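PDB 4ILV: intradiol ring-cleavage dioxygenase from Streptomyces sp. SirexAA-E, which probably uses a non-haem iron(III) centre to cleave catechol-type aromatic rings between their two hydroxyl-bearing carbons. Local coordinates for residues Gly93-Thr98 with His130-Ala135. Numbering follows the deposited sequence.
Sequences GAYDMT and HIHVKA. With FE (Fe (III) ion), chain C.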
loop_
_atom_site.group_PDB
_atom_site.type_symbol
_atom_site.label_atom_id
_atom_site.label_comp_id
_atom_site.label_asym_id
_atom_site.label_seq_id
_atom_site.Cartn_x
_atom_site.Cartn_y
_atom_site.Cartn_z
ATOM N N GLY A 93 15.290 2.100 3.396
ATOM C CA GLY A 93 14.981 0.682 3.391
ATOM C C GLY A 93 14.802 0.045 4.761
ATOM O O GLY A 93 14.733 -1.175 4.867
ATOM N N ALA A 94 14.689 0.851 5.809
ATOM C CA ALA A 94 14.516 0.292 7.152
ATOM C C ALA A 94 13.059 0.329 7.614
ATOM O O ALA A 94 12.365 1.330 7.401
ATOM C CB ALA A 94 15.423 1.031 8.164
ATOM N N TYR A 95 12.601 -0.753 8.250
ATOM C CA TYR A 95 11.279 -0.762 8.882
ATOM C C TYR A 95 11.439 -0.379 10.350
ATOM O O TYR A 95 12.452 -0.696 10.977
ATOM C CB TYR A 95 10.615 -2.146 8.804
ATOM C CG TYR A 95 10.165 -2.562 7.417
ATOM C CD1 TYR A 95 8.837 -2.382 7.012
ATOM C CD2 TYR A 95 11.054 -3.138 6.516
ATOM C CE1 TYR A 95 8.415 -2.758 5.737
ATOM C CE2 TYR A 95 10.635 -3.529 5.236
ATOM C CZ TYR A 95 9.315 -3.327 4.851
ATOM O OH TYR A 95 8.885 -3.698 3.587
ATOM N N ASP A 96 10.429 0.275 10.911
ATOM C CA ASP A 96 10.485 0.660 12.320
ATOM C C ASP A 96 9.892 -0.446 13.181
ATOM O O ASP A 96 8.685 -0.666 13.156
ATOM C CB ASP A 96 9.744 1.989 12.532
ATOM C CG ASP A 96 9.849 2.513 13.966
ATOM O OD1 ASP A 96 10.607 1.954 14.786
ATOM O OD2 ASP A 96 9.165 3.509 14.265
ATOM N N MET A 97 10.743 -1.157 13.921
ATOM C CA MET A 97 10.277 -2.245 14.785
ATOM C C MET A 97 10.032 -1.814 16.232
ATOM O O MET A 97 9.375 -2.517 16.998
ATOM C CB MET A 97 11.260 -3.425 14.769
ATOM C CG MET A 97 11.399 -4.119 13.416
ATOM S SD MET A 97 9.843 -4.394 12.529
ATOM C CE MET A 97 8.927 -5.445 13.654
ATOM N N THR A 98 10.572 -0.664 16.610
ATOM C CA THR A 98 10.428 -0.199 17.983
ATOM C C THR A 98 9.196 0.700 18.074
ATOM O O THR A 98 8.453 0.641 19.058
ATOM C CB THR A 98 11.708 0.500 18.500
ATOM O OG1 THR A 98 11.818 1.814 17.949
ATOM C CG2 THR A 98 12.927 -0.303 18.093
ATOM N N HIS A 130 8.448 -2.056 -2.636
ATOM C CA HIS A 130 7.049 -2.394 -2.348
ATOM C C HIS A 130 6.479 -1.660 -1.142
ATOM O O HIS A 130 7.204 -1.236 -0.260
ATOM C CB HIS A 130 6.907 -3.903 -2.091
ATOM C CG HIS A 130 7.714 -4.386 -0.920
ATOM N ND1 HIS A 130 9.080 -4.563 -0.985
ATOM C CD2 HIS A 130 7.355 -4.690 0.352
ATOM C CE1 HIS A 130 9.527 -4.966 0.195
ATOM N NE2 HIS A 130 8.502 -5.052 1.024
ATOM N N ILE A 131 5.155 -1.571 -1.098
ATOM C CA ILE A 131 4.438 -1.101 0.077
ATOM C C ILE A 131 3.510 -2.221 0.538
ATOM O O ILE A 131 2.785 -2.799 -0.277
ATOM C CB ILE A 131 3.591 0.136 -0.267
ATOM C CG1 ILE A 131 4.497 1.334 -0.547
ATOM C CG2 ILE A 131 2.626 0.462 0.867
ATOM C CD1 ILE A 131 3.722 2.556 -1.072
ATOM N N HIS A 132 3.517 -2.538 1.832
ATOM C CA HIS A 132 2.645 -3.595 2.329
ATOM C C HIS A 132 1.254 -3.060 2.657
ATOM O O HIS A 132 1.116 -1.927 3.096
ATOM C CB HIS A 132 3.218 -4.219 3.593
ATOM C CG HIS A 132 4.479 -4.994 3.383
ATOM N ND1 HIS A 132 4.481 -6.334 3.061
ATOM C CD2 HIS A 132 5.782 -4.629 3.491
ATOM C CE1 HIS A 132 5.731 -6.756 2.957
ATOM N NE2 HIS A 132 6.536 -5.739 3.201
ATOM N N VAL A 133 0.231 -3.886 2.470
ATOM C CA VAL A 133 -1.125 -3.486 2.831
ATOM C C VAL A 133 -1.995 -4.677 3.246
ATOM O O VAL A 133 -1.951 -5.758 2.635
ATOM C CB VAL A 133 -1.807 -2.669 1.691
ATOM C CG1 VAL A 133 -1.939 -3.511 0.404
ATOM C CG2 VAL A 133 -3.188 -2.136 2.135
ATOM N N LYS A 134 -2.768 -4.482 4.310
ATOM C CA LYS A 134 -3.835 -5.415 4.666
ATOM C C LYS A 134 -5.178 -4.721 4.448
ATOM O O LYS A 134 -5.375 -3.610 4.932
ATOM C CB LYS A 134 -3.720 -5.849 6.127
ATOM C CG LYS A 134 -2.602 -6.834 6.383
ATOM C CD LYS A 134 -2.438 -7.086 7.860
ATOM C CE LYS A 134 -1.315 -8.067 8.115
ATOM N NZ LYS A 134 -1.757 -9.459 7.829
ATOM N N ALA A 135 -6.091 -5.379 3.730
ATOM C CA ALA A 135 -7.416 -4.834 3.453
ATOM C C ALA A 135 -8.489 -5.712 4.076
ATOM O O ALA A 135 -8.462 -6.935 3.930
ATOM C CB ALA A 135 -7.655 -4.728 1.927
HETATM FE FE FE C . 8.790 -5.668 3.069
HETATM O O HOH W 1 8.926 -1.644 2.066
#
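The non-haem iron(III) site of this intradiol dioxygenase joins these two segments: Tyr-95, from the loop between strands 83-87 and 103-107, meets His-130 and His-132 of strand 130-136 around a single metal ion. Tyr-124 supplies the second phenol oxygen of the two-tyrosine, two-histidine set characteristic of this family, and two further atoms from outside the segments also bind the iron. The backbones stay well apart, with 11.2 Å between CA of Tyr-95 and CA of Ile-131, and the long tyrosine side chain spans the gap. Its OH binds iron at 2.0 Å; iron lies 2.2 Å from NE2 of His-130 and 2.3 Å from NE2 of His-132. No direct hydrogen bond crosses between the segments; the 2.9 Å between Tyr-95 OH and His-130 NE2 reflects their shared metal. Tyr-95 crosses both histidine side chains at about a right angle. Against His-132 it sits rim to rim, the ring planes 56° apart, and its OH lies in the plane of that imidazole, at the edge next to CD2. His-130 NE2, in turn, approaches the edge of the phenol ring. The histidines, two residues apart on the strand, are turned differently: CG of His-132 is anti to its carbonyl carbon (chi1 -68°), whereas CG of His-130 stands between backbone N and carbonyl carbon (chi1 61°), a torsion that, with the turn of the ring about CB-CG, brings NE2 to the same iron. ND1 of His-130 is hydrogen-bonded to the backbone O of Thr-128, so the ring is held at both nitrogens, by this bond and by iron. A water bridges the segments, donating to Tyr-95 OH at 2.6 Å and to the backbone O of His-130 at 2.9 Å.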